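Local coordinates for DNA polymerase III, gamma subunit-related protein (Thermotoga maritima, PDB 2GNO) that probably binds DNA, like the gamma subunit of bacterial DNA polymerase III, and has an AAA+-type architecture, at residues P160-E163 with K167-L170; L243-L248 with A279-K284; R250-E255 with S268-I273; N256-V261 with L291-E296. One frame throughout, in Å; residues are numbered along the deposited sequence.

Contact 1 (P160-E163 with K167-L170); sequences PLLE and KTAL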
loop_
_atom_site.group_PDB
_atom_site.type_symbol
_atom_site.label_atom_id
_atom_site.label_comp_id
_atom_site.label_asym_id
_atom_site.label_seq_id
_atom_site.Cartn_x
_atom_site.Cartn_y
_atom_site.Cartn_z
ATOM N N PRO A 160 -3.359 14.968 -0.253
ATOM C CA PRO A 160 -2.023 14.712 0.288
ATOM C C PRO A 160 -1.463 13.282 0.209
ATOM O O PRO A 160 -0.241 13.136 0.223
ATOM C CB PRO A 160 -2.157 15.142 1.748
ATOM C CG PRO A 160 -3.242 16.122 1.747
ATOM C CD PRO A 160 -4.220 15.567 0.785
ATOM N N LEU A 161 -2.316 12.252 0.136
ATOM C CA LEU A 161 -1.827 10.860 0.035
ATOM C C LEU A 161 -1.014 10.562 -1.221
ATOM O O LEU A 161 -0.142 9.684 -1.180
ATOM C CB LEU A 161 -2.986 9.843 0.070
ATOM C CG LEU A 161 -2.722 8.321 -0.139
ATOM C CD1 LEU A 161 -1.737 7.715 0.875
ATOM C CD2 LEU A 161 -4.019 7.546 -0.089
ATOM N N LEU A 162 -1.279 11.292 -2.306
ATOM C CA LEU A 162 -0.617 11.054 -3.584
ATOM C C LEU A 162 0.895 11.170 -3.536
ATOM O O LEU A 162 1.585 10.429 -4.218
ATOM C CB LEU A 162 -1.191 11.930 -4.699
ATOM C CG LEU A 162 -2.706 11.952 -4.906
ATOM C CD1 LEU A 162 -3.027 12.663 -6.215
ATOM C CD2 LEU A 162 -3.315 10.593 -4.899
ATOM N N GLU A 163 1.403 12.079 -2.718
ATOM C CA GLU A 163 2.837 12.270 -2.562
ATOM C C GLU A 163 3.534 11.069 -1.883
ATOM O O GLU A 163 4.749 10.938 -2.006
ATOM C CB GLU A 163 3.108 13.576 -1.791
ATOM C CG GLU A 163 4.588 14.005 -1.767
ATOM C CD GLU A 163 4.829 15.365 -1.137
ATOM O OE1 GLU A 163 3.853 16.036 -0.736
ATOM O OE2 GLU A 163 6.014 15.755 -1.036
ATOM N N LYS A 167 1.205 4.471 -6.690
ATOM C CA LYS A 167 0.164 3.853 -7.517
ATOM C C LYS A 167 -1.104 4.665 -7.579
ATOM O O LYS A 167 -1.740 4.732 -8.622
ATOM C CB LYS A 167 -0.180 2.433 -7.015
ATOM C CG LYS A 167 -1.039 1.645 -8.012
ATOM C CD LYS A 167 -1.401 0.261 -7.542
ATOM C CE LYS A 167 -2.183 -0.477 -8.632
ATOM N NZ LYS A 167 -2.519 -1.858 -8.222
ATOM N N THR A 168 -1.503 5.225 -6.439
ATOM C CA THR A 168 -2.706 6.049 -6.352
ATOM C C THR A 168 -2.417 7.362 -7.093
ATOM O O THR A 168 -3.270 7.882 -7.818
ATOM C CB THR A 168 -3.097 6.243 -4.872
ATOM O OG1 THR A 168 -3.276 4.957 -4.281
ATOM C CG2 THR A 168 -4.379 7.020 -4.730
ATOM N N ALA A 169 -1.200 7.872 -6.938
ATOM C CA ALA A 169 -0.784 9.088 -7.676
ATOM C C ALA A 169 -0.825 8.802 -9.183
ATOM O O ALA A 169 -1.194 9.670 -9.960
ATOM C CB ALA A 169 0.592 9.512 -7.274
ATOM N N LEU A 170 -0.457 7.577 -9.586
ATOM C CA LEU A 170 -0.493 7.169 -10.997
ATOM C C LEU A 170 -1.946 7.037 -11.485
ATOM O O LEU A 170 -2.228 7.432 -12.599
ATOM C CB LEU A 170 0.277 5.849 -11.212
ATOM C CG LEU A 170 0.373 5.293 -12.642
ATOM C CD1 LEU A 170 1.016 6.302 -13.559
ATOM C CD2 LEU A 170 1.143 3.977 -12.660
#
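Two torsions aim Leu-162 and Thr-168 at one another. In Leu-162, CG stands beside the backbone N and anti to the carbonyl carbon (chi1 -51°), with the branch extended beyond it; in Thr-168, chi1 of -57° places OG1 next to the backbone N and leaves CG2 anti to that N. CD2 of Leu-162 consequently meets CG2 of Thr-168 at 3.7 Å, and the two side chains cross at about a right angle. The other point of contact lies nearer the backbone. CB of Ala-169 sits 3.3 Å from the carbonyl O of Leu-162 and 4.0 Å from Leu-162 CB, a van der Waals contact in which the small methyl lets the two backbones come together, with the CA atoms of Leu-162 and Ala-169 only 4.5 Å apart. No hydrogen bond crosses here. The hydroxyl OG1 of Thr-168 is instead bonded to OD2 of Asp-165, the residue just before the helix, which holds the polar branch while the methyl branch serves the packing. All three touching residues are buried. The segment 160-163 belongs to the link between helices 155-158 and 166-189 in the AAA+ lid region. Around it, Leu-162 also packs on Ile-152 of helix 142-152 and Trp-156 of helix 155-158, Ala-169 on Phe-144, and Thr-168 on Leu-204 of helix 203-219.

Contact 2 (L243-L248 with A279-K284); sequences LLIQRL and ANLNNK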
loop_
_atom_site.group_PDB
_atom_site.type_symbol
_atom_site.label_atom_id
_atom_site.label_comp_id
_atom_site.label_asym_id
_atom_site.label_seq_id
_atom_site.Cartn_x
_atom_site.Cartn_y
_atom_site.Cartn_z
ATOM N N LEU A 243 -10.001 -1.944 10.032
ATOM C CA LEU A 243 -9.397 -1.434 8.798
ATOM C C LEU A 243 -9.854 -0.008 8.501
ATOM O O LEU A 243 -9.037 0.815 8.130
ATOM C CB LEU A 243 -9.740 -2.324 7.582
ATOM C CG LEU A 243 -9.266 -1.893 6.175
ATOM C CD1 LEU A 243 -7.764 -1.580 6.088
ATOM C CD2 LEU A 243 -9.647 -2.965 5.153
ATOM N N LEU A 244 -11.154 0.267 8.637
ATOM C CA LEU A 244 -11.679 1.616 8.397
ATOM C C LEU A 244 -11.074 2.573 9.423
ATOM O O LEU A 244 -10.673 3.667 9.067
ATOM C CB LEU A 244 -13.205 1.624 8.442
ATOM C CG LEU A 244 -13.966 2.912 8.092
ATOM C CD1 LEU A 244 -13.633 3.467 6.713
ATOM C CD2 LEU A 244 -15.448 2.673 8.208
ATOM N N ILE A 245 -11.000 2.161 10.683
ATOM C CA ILE A 245 -10.388 3.001 11.738
ATOM C C ILE A 245 -8.977 3.408 11.352
ATOM O O ILE A 245 -8.642 4.584 11.393
ATOM C CB ILE A 245 -10.383 2.292 13.107
ATOM C CG1 ILE A 245 -11.806 2.267 13.661
ATOM C CG2 ILE A 245 -9.451 3.021 14.128
ATOM C CD1 ILE A 245 -11.979 1.383 14.864
ATOM N N GLN A 246 -8.176 2.428 10.961
ATOM C CA GLN A 246 -6.792 2.677 10.543
ATOM C C GLN A 246 -6.718 3.662 9.382
ATOM O O GLN A 246 -5.993 4.642 9.452
ATOM C CB GLN A 246 -6.076 1.354 10.197
ATOM C CG GLN A 246 -5.873 0.416 11.383
ATOM C CD GLN A 246 -4.993 1.019 12.467
ATOM O OE1 GLN A 246 -4.224 1.944 12.210
ATOM N NE2 GLN A 246 -5.094 0.488 13.682
ATOM N N ARG A 247 -7.512 3.428 8.352
ATOM C CA ARG A 247 -7.510 4.315 7.197
ATOM C C ARG A 247 -7.961 5.713 7.517
ATOM O O ARG A 247 -7.336 6.658 7.066
ATOM C CB ARG A 247 -8.399 3.794 6.093
ATOM C CG ARG A 247 -7.909 2.536 5.560
ATOM C CD ARG A 247 -8.753 2.041 4.464
ATOM N NE ARG A 247 -8.637 2.901 3.299
ATOM C CZ ARG A 247 -9.046 2.566 2.084
ATOM N NH1 ARG A 247 -9.581 1.379 1.832
ATOM N NH2 ARG A 247 -8.866 3.421 1.102
ATOM N N LEU A 248 -9.046 5.846 8.283
ATOM C CA LEU A 248 -9.543 7.168 8.633
ATOM C C LEU A 248 -8.553 7.906 9.543
ATOM O O LEU A 248 -8.335 9.101 9.354
ATOM C CB LEU A 248 -10.936 7.090 9.267
ATOM C CG LEU A 248 -12.073 6.548 8.390
ATOM C CD1 LEU A 248 -13.382 6.668 9.144
ATOM C CD2 LEU A 248 -12.180 7.283 7.065
ATOM N N ALA A 279 -7.256 -6.955 18.672
ATOM C CA ALA A 279 -7.767 -7.572 19.904
ATOM C C ALA A 279 -7.878 -6.637 21.119
ATOM O O ALA A 279 -8.690 -6.898 22.004
ATOM C CB ALA A 279 -6.914 -8.793 20.272
ATOM N N ASN A 280 -7.080 -5.566 21.151
ATOM C CA ASN A 280 -7.049 -4.611 22.269
ATOM C C ASN A 280 -7.754 -3.261 22.057
ATOM O O ASN A 280 -7.570 -2.356 22.865
ATOM C CB ASN A 280 -5.579 -4.323 22.606
ATOM C CG ASN A 280 -4.778 -5.580 22.887
ATOM O OD1 ASN A 280 -5.318 -6.598 23.330
ATOM N ND2 ASN A 280 -3.469 -5.503 22.661
ATOM N N LEU A 281 -8.569 -3.130 21.012
ATOM C CA LEU A 281 -9.259 -1.873 20.696
ATOM C C LEU A 281 -10.768 -2.072 20.701
ATOM O O LEU A 281 -11.234 -3.139 20.320
ATOM C CB LEU A 281 -8.878 -1.487 19.263
ATOM C CG LEU A 281 -9.202 -0.104 18.726
ATOM C CD1 LEU A 281 -8.338 0.928 19.459
ATOM C CD2 LEU A 281 -8.937 -0.039 17.240
ATOM N N ASN A 282 -11.511 -1.068 21.168
ATOM C CA ASN A 282 -12.981 -1.064 21.143
ATOM C C ASN A 282 -13.205 -0.297 19.845
ATOM O O ASN A 282 -12.845 0.886 19.764
ATOM C CB ASN A 282 -13.576 -0.323 22.351
ATOM C CG ASN A 282 -15.114 -0.331 22.367
ATOM O OD1 ASN A 282 -15.774 -0.224 21.334
ATOM N ND2 ASN A 282 -15.684 -0.428 23.561
ATOM N N ASN A 283 -13.771 -0.951 18.834
ATOM C CA ASN A 283 -13.972 -0.308 17.526
ATOM C C ASN A 283 -14.891 0.921 17.525
ATOM O O ASN A 283 -14.461 2.021 17.119
ATOM C CB ASN A 283 -14.443 -1.334 16.465
ATOM C CG ASN A 283 -13.371 -2.385 16.094
ATOM O OD1 ASN A 283 -12.177 -2.224 16.354
ATOM N ND2 ASN A 283 -13.817 -3.458 15.437
ATOM N N LYS A 284 -16.123 0.755 18.002
ATOM C CA LYS A 284 -17.121 1.854 18.019
ATOM C C LYS A 284 -16.689 3.059 18.841
ATOM O O LYS A 284 -16.867 4.194 18.418
ATOM C CB LYS A 284 -18.500 1.355 18.460
ATOM C CG LYS A 284 -19.119 0.372 17.475
ATOM C CD LYS A 284 -20.511 -0.093 17.900
ATOM C CE LYS A 284 -21.049 -1.163 16.939
ATOM N NZ LYS A 284 -22.420 -1.639 17.281
#
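Ile-245 reaches across to Asn-283 and Leu-281 through a single atom, its terminal methyl CD1. That methyl lies 3.4 Å from the carbonyl O of Asn-283 and 3.7 Å from Asn-283 CA, so it rests against the backbone of the first helical residue and not only against a side chain. CB and OD1 of Asn-283 both approach the same methyl from one side, OD1 at 3.9 Å from CD1. From the other residue, CD2 of Leu-281 comes to 4.1 Å of Ile-245 CD1, a methyl-to-methyl touch. The reach of CD1 follows from the shape of the isoleucine: CG1 stands anti to the carbonyl carbon (chi1 -73°) and the chain then runs on extended (chi2 169°), carrying its end well clear of helix 239-254. The contact is apolar on the isoleucine side, and no hydrogen bond spans it. One shell further out, Asn-282, between Leu-281 and Asn-283, is the N-cap residue of helix 283-298. Its OD1 makes a weak hydrogen bond to the N of Leu-285, and its carbonyl O is bonded to OG1 of Thr-286, which also packs against both Ile-245 and Leu-281. Further along helix 239-254, Leu-248 continues the apolar face onto Leu-287 and Ile-290. One face of helix 239-254 thus meets the capped start of helix 283-298, within the region that matches the C-terminal domain of gamma-subunit-related proteins.

Contact 3 (R250-E255 with S268-I273); sequences RIILHE and SFLDSI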
loop_
_atom_site.group_PDB
_atom_site.type_symbol
_atom_site.label_atom_id
_atom_site.label_comp_id
_atom_site.label_asym_id
_atom_site.label_seq_id
_atom_site.Cartn_x
_atom_site.Cartn_y
_atom_site.Cartn_z
ATOM N N ARG A 250 -5.354 7.668 9.603
ATOM C CA ARG A 250 -4.284 8.177 8.721
ATOM C C ARG A 250 -4.712 9.435 7.969
ATOM O O ARG A 250 -3.956 10.406 7.933
ATOM C CB ARG A 250 -3.743 7.095 7.772
ATOM C CG ARG A 250 -2.998 6.021 8.520
ATOM C CD ARG A 250 -2.404 4.944 7.632
ATOM N NE ARG A 250 -1.741 3.916 8.432
ATOM C CZ ARG A 250 -0.465 3.963 8.809
ATOM N N ILE A 251 -5.926 9.441 7.421
ATOM C CA ILE A 251 -6.440 10.618 6.702
ATOM C C ILE A 251 -6.632 11.800 7.658
ATOM O O ILE A 251 -6.201 12.904 7.353
ATOM C CB ILE A 251 -7.742 10.296 5.917
ATOM C CG1 ILE A 251 -7.430 9.315 4.790
ATOM C CG2 ILE A 251 -8.355 11.589 5.322
ATOM C CD1 ILE A 251 -8.639 8.751 4.105
ATOM N N ILE A 252 -7.245 11.568 8.819
ATOM C CA ILE A 252 -7.457 12.632 9.824
ATOM C C ILE A 252 -6.110 13.219 10.262
ATOM O O ILE A 252 -5.988 14.440 10.371
ATOM C CB ILE A 252 -8.264 12.089 11.053
ATOM C CG1 ILE A 252 -9.687 11.688 10.621
ATOM C CG2 ILE A 252 -8.352 13.115 12.139
ATOM C CD1 ILE A 252 -10.419 10.838 11.600
ATOM N N LEU A 253 -5.115 12.360 10.505
ATOM C CA LEU A 253 -3.788 12.832 10.894
ATOM C C LEU A 253 -3.120 13.653 9.830
ATOM O O LEU A 253 -2.733 14.780 10.082
ATOM C CB LEU A 253 -2.807 11.697 11.225
ATOM C CG LEU A 253 -2.809 11.042 12.596
ATOM C CD1 LEU A 253 -1.783 9.937 12.630
ATOM C CD2 LEU A 253 -2.468 12.088 13.666
ATOM N N HIS A 254 -2.998 13.075 8.638
ATOM C CA HIS A 254 -2.303 13.733 7.533
ATOM C C HIS A 254 -3.054 14.850 6.840
ATOM O O HIS A 254 -2.409 15.654 6.178
ATOM C CB HIS A 254 -1.819 12.699 6.502
ATOM C CG HIS A 254 -0.847 11.712 7.061
ATOM N ND1 HIS A 254 -1.234 10.488 7.567
ATOM C CD2 HIS A 254 0.498 11.773 7.217
ATOM C CE1 HIS A 254 -0.171 9.837 8.005
ATOM N NE2 HIS A 254 0.892 10.593 7.801
ATOM N N GLU A 255 -4.375 14.936 7.003
ATOM C CA GLU A 255 -5.158 15.981 6.324
ATOM C C GLU A 255 -5.807 17.020 7.262
ATOM O O GLU A 255 -6.950 17.427 7.065
ATOM C CB GLU A 255 -6.168 15.320 5.372
ATOM C CG GLU A 255 -5.485 14.298 4.438
ATOM C CD GLU A 255 -6.365 13.790 3.303
ATOM O OE1 GLU A 255 -7.534 14.196 3.206
ATOM O OE2 GLU A 255 -5.890 12.963 2.512
ATOM N N SER A 268 -1.665 12.696 19.787
ATOM C CA SER A 268 -1.130 11.580 20.580
ATOM C C SER A 268 -2.069 10.394 20.572
ATOM O O SER A 268 -1.614 9.259 20.520
ATOM C CB SER A 268 -0.839 12.002 22.023
ATOM O OG SER A 268 0.216 12.936 22.044
ATOM N N PHE A 269 -3.373 10.668 20.633
ATOM C CA PHE A 269 -4.403 9.629 20.578
ATOM C C PHE A 269 -4.426 8.994 19.180
ATOM O O PHE A 269 -4.342 7.775 19.053
ATOM C CB PHE A 269 -5.761 10.217 20.957
ATOM C CG PHE A 269 -6.912 9.267 20.807
ATOM C CD1 PHE A 269 -7.142 8.284 21.758
ATOM C CD2 PHE A 269 -7.816 9.399 19.748
ATOM C CE1 PHE A 269 -8.230 7.421 21.631
ATOM C CE2 PHE A 269 -8.889 8.531 19.615
ATOM C CZ PHE A 269 -9.104 7.555 20.563
ATOM N N LEU A 270 -4.483 9.820 18.139
ATOM C CA LEU A 270 -4.481 9.339 16.743
ATOM C C LEU A 270 -3.229 8.503 16.434
ATOM O O LEU A 270 -3.352 7.409 15.859
ATOM C CB LEU A 270 -4.630 10.519 15.769
ATOM C CG LEU A 270 -5.975 11.269 15.778
ATOM C CD1 LEU A 270 -5.879 12.620 15.064
ATOM C CD2 LEU A 270 -7.075 10.435 15.204
ATOM N N ASP A 271 -2.045 8.987 16.836
ATOM C CA ASP A 271 -0.784 8.233 16.630
ATOM C C ASP A 271 -0.822 6.870 17.315
ATOM O O ASP A 271 -0.321 5.888 16.764
ATOM C CB ASP A 271 0.473 8.972 17.157
ATOM C CG ASP A 271 0.967 10.095 16.244
ATOM O OD1 ASP A 271 0.551 10.207 15.070
ATOM O OD2 ASP A 271 1.840 10.861 16.711
ATOM N N SER A 272 -1.380 6.832 18.522
ATOM C CA SER A 272 -1.503 5.597 19.302
ATOM C C SER A 272 -2.373 4.532 18.647
ATOM O O SER A 272 -2.019 3.356 18.701
ATOM C CB SER A 272 -2.036 5.888 20.709
ATOM O OG SER A 272 -1.101 6.664 21.437
ATOM N N ILE A 273 -3.477 4.949 18.020
ATOM C CA ILE A 273 -4.431 4.034 17.348
ATOM C C ILE A 273 -3.757 3.159 16.303
ATOM O O ILE A 273 -4.090 1.985 16.166
ATOM C CB ILE A 273 -5.600 4.798 16.616
ATOM C CG1 ILE A 273 -6.414 5.689 17.571
ATOM C CG2 ILE A 273 -6.551 3.824 15.862
ATOM C CD1 ILE A 273 -6.933 5.035 18.774
#
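Leu-253 points its CB toward Leu-270, and each atom beyond CB finds a partner there or on Asp-271. CG, anti to the carbonyl carbon with chi1 -82°, lies 3.7 Å from CB of Leu-270. Of the two methyls, CD2 presses on that same Leu-270 CB at 3.4 Å, tighter than usual for two carbons, and also touches Leu-270 CD1. The other methyl, CD1, comes within 3.4 Å of Asp-271 OD1, the carboxylate folding back although its CB points away from Leu-253. The two leucine side chains slide past each other in opposite directions. Their helices, 239-254 and 261-274, follow one another in the chain and form a helical hairpin, with local axes 10.0 Å apart at 143°. With an alanine at Leu-253, the beta-carbon of Leu-270 would probably lose its closest neighbours and a gap would be likely to open between the two helices. Ile-252 joins from the side, its CG2 meeting Leu-270 CD1 at 3.9 Å and crossing that side chain at about a right angle. Next along the chain, His-254 ND1 donates to Arg-250 O at 2.7 Å, tilted 31° from the carbonyl plane; the backbone N of His-254 reaches the same oxygen from its opposite face.

Contact 4 (N256-V261 with L291-E296); sequences NTWESV and LAIHRE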
loop_
_atom_site.group_PDB
_atom_site.type_symbol
_atom_site.label_atom_id
_atom_site.label_comp_id
_atom_site.label_asym_id
_atom_site.label_seq_id
_atom_site.Cartn_x
_atom_site.Cartn_y
_atom_site.Cartn_z
ATOM N N ASN A 256 -5.021 17.441 8.255
ATOM C CA ASN A 256 -5.350 18.439 9.292
ATOM C C ASN A 256 -4.022 18.936 9.866
ATOM O O ASN A 256 -3.028 18.216 9.802
ATOM C CB ASN A 256 -6.131 17.825 10.474
ATOM C CG ASN A 256 -7.631 17.679 10.229
ATOM O OD1 ASN A 256 -8.328 18.667 10.007
ATOM N ND2 ASN A 256 -8.151 16.475 10.428
ATOM N N THR A 257 -4.007 20.139 10.431
ATOM C CA THR A 257 -2.800 20.703 11.066
ATOM C C THR A 257 -3.028 20.645 12.580
ATOM O O THR A 257 -4.165 20.812 13.032
ATOM C CB THR A 257 -2.504 22.133 10.592
ATOM O OG1 THR A 257 -3.590 23.001 10.938
ATOM C CG2 THR A 257 -2.292 22.145 9.083
ATOM N N TRP A 258 -1.960 20.425 13.354
ATOM C CA TRP A 258 -2.072 20.271 14.815
ATOM C C TRP A 258 -1.135 21.140 15.682
ATOM O O TRP A 258 -0.267 20.623 16.398
ATOM C CB TRP A 258 -1.839 18.791 15.131
ATOM C CG TRP A 258 -2.685 17.833 14.319
ATOM C CD1 TRP A 258 -2.308 17.186 13.182
ATOM C CD2 TRP A 258 -4.029 17.404 14.591
ATOM N NE1 TRP A 258 -3.325 16.395 12.731
ATOM C CE2 TRP A 258 -4.393 16.510 13.573
ATOM C CE3 TRP A 258 -4.963 17.701 15.591
ATOM C CZ2 TRP A 258 -5.644 15.905 13.523
ATOM C CZ3 TRP A 258 -6.199 17.112 15.534
ATOM C CH2 TRP A 258 -6.532 16.221 14.508
ATOM N N GLU A 259 -1.365 22.451 15.672
ATOM C CA GLU A 259 -0.549 23.397 16.430
ATOM C C GLU A 259 -0.844 23.561 17.930
ATOM O O GLU A 259 0.088 23.720 18.718
ATOM N N SER A 260 -2.119 23.517 18.320
ATOM C CA SER A 260 -2.525 23.701 19.719
ATOM C C SER A 260 -2.112 22.650 20.758
ATOM O O SER A 260 -1.601 21.589 20.417
ATOM N N VAL A 261 -2.321 22.987 22.032
ATOM C CA VAL A 261 -2.021 22.086 23.163
ATOM C C VAL A 261 -3.076 20.978 23.193
ATOM O O VAL A 261 -2.759 19.809 23.477
ATOM C CB VAL A 261 -2.009 22.831 24.529
ATOM C CG1 VAL A 261 -1.803 21.841 25.697
ATOM C CG2 VAL A 261 -0.941 23.917 24.543
ATOM N N LEU A 291 -13.588 10.468 14.652
ATOM C CA LEU A 291 -14.553 11.238 13.873
ATOM C C LEU A 291 -14.950 12.519 14.582
ATOM O O LEU A 291 -15.081 13.566 13.926
ATOM C CB LEU A 291 -15.794 10.403 13.574
ATOM C CG LEU A 291 -15.634 9.255 12.611
ATOM C CD1 LEU A 291 -16.927 8.460 12.547
ATOM C CD2 LEU A 291 -15.251 9.751 11.217
ATOM N N ALA A 292 -15.148 12.442 15.898
ATOM C CA ALA A 292 -15.473 13.617 16.701
ATOM C C ALA A 292 -14.291 14.561 16.678
ATOM O O ALA A 292 -14.484 15.762 16.552
ATOM C CB ALA A 292 -15.813 13.243 18.137
ATOM N N ILE A 293 -13.067 14.017 16.798
ATOM C CA ILE A 293 -11.854 14.836 16.737
ATOM C C ILE A 293 -11.817 15.614 15.414
ATOM O O ILE A 293 -11.580 16.824 15.410
ATOM C CB ILE A 293 -10.560 13.951 16.908
ATOM C CG1 ILE A 293 -10.414 13.515 18.375
ATOM C CG2 ILE A 293 -9.297 14.710 16.509
ATOM C CD1 ILE A 293 -9.394 12.372 18.604
ATOM N N HIS A 294 -12.042 14.906 14.320
ATOM C CA HIS A 294 -12.034 15.482 12.977
ATOM C C HIS A 294 -13.125 16.534 12.763
ATOM O O HIS A 294 -12.852 17.619 12.244
ATOM C CB HIS A 294 -12.169 14.372 11.937
ATOM C CG HIS A 294 -12.233 14.870 10.520
ATOM N ND1 HIS A 294 -11.145 15.416 9.871
ATOM C CD2 HIS A 294 -13.246 14.868 9.621
ATOM C CE1 HIS A 294 -11.492 15.737 8.637
ATOM N NE2 HIS A 294 -12.764 15.426 8.465
ATOM N N ARG A 295 -14.344 16.188 13.162
ATOM C CA ARG A 295 -15.498 17.073 13.062
ATOM C C ARG A 295 -15.286 18.378 13.821
ATOM O O ARG A 295 -15.544 19.456 13.283
ATOM C CB ARG A 295 -16.745 16.360 13.572
ATOM C CG ARG A 295 -18.011 17.212 13.618
ATOM C CD ARG A 295 -19.135 16.392 14.126
ATOM N NE ARG A 295 -20.398 17.155 14.297
ATOM C CZ ARG A 295 -21.256 17.445 13.314
ATOM N NH1 ARG A 295 -21.033 17.056 12.067
ATOM N NH2 ARG A 295 -22.380 18.099 13.590
ATOM N N GLU A 296 -14.801 18.289 15.050
ATOM C CA GLU A 296 -14.584 19.479 15.858
ATOM C C GLU A 296 -13.389 20.293 15.369
ATOM O O GLU A 296 -13.425 21.523 15.454
ATOM C CB GLU A 296 -14.519 19.124 17.351
ATOM C CG GLU A 296 -15.784 18.346 17.860
ATOM C CD GLU A 296 -17.141 19.067 17.652
ATOM O OE1 GLU A 296 -17.195 20.314 17.653
ATOM O OE2 GLU A 296 -18.159 18.352 17.510
#
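The amide nitrogen ND2 of Asn-256 is held from two directions. It donates to ND1 of His-294 at 3.2 Å, with an N-H...N angle of 159°, and is also bonded to the carbonyl O of Ile-252, its stronger partner, in the last turn of helix 239-254. The bond to the histidine runs close to both planes: ND2 sits at the ring edge, and ND1 lies near the amide plane, yet the amide and the imidazole are turned 60° against each other. Because ND1 accepts here, the geometry is consistent with a neutral ring that carries its hydrogen on NE2. His-294 gets there by setting CG anti to the backbone N (chi1 177°), which swings the ring out of helix 283-298 toward the loop. A leucine in place of Asn-256 would probably leave His-294 ND1 without this donor and its ring less restrained in rotation, while the carbonyl of Ile-252 would lose a partner.

The apolar half of the contact belongs to Trp-258. CH2, at the far edge of its indole, meets CG2 of Ile-293 at 3.7 Å, the methyl lying near the ring plane. On one indole face, CB of Asn-256 stands 3.3 Å above the plane, toward the rim, and NE1 is bonded to Leu-253 O. Two loop side chains thus take up carbonyls at the C-terminal end of one helix while packing on another, which ties the turn of the helical hairpin to helix 283-298 within the C-terminal helical domain.

Contacts 2, 3 and 4 share the C-terminal helical domain, with helix 239-254 packing in contacts 2 and 3 and helix 283-298 in contacts 2 and 4. The centres of contacts 3 and 4 are 9 Å apart, and Leu-270 CD1 touches Trp-258 CZ2 at 3.6 Å. Between contacts 2 and 3, 12 Å apart, Gln-246 NE2 probably bonds to Ile-273 O at 3.1 Å. Contact 1 stands apart in the lid region, about 19 Å from contact 3 between centres, but joins it where Pro-160 CD packs on Glu-255 OE2 at 3.5 Å; Tyr-207 OH bonds to both Glu-255 and Leu-161. In contact 4, Arg-295 NH1 bonds to the carbonyl of Val-220, which lines a 2-ethoxyethanol pocket.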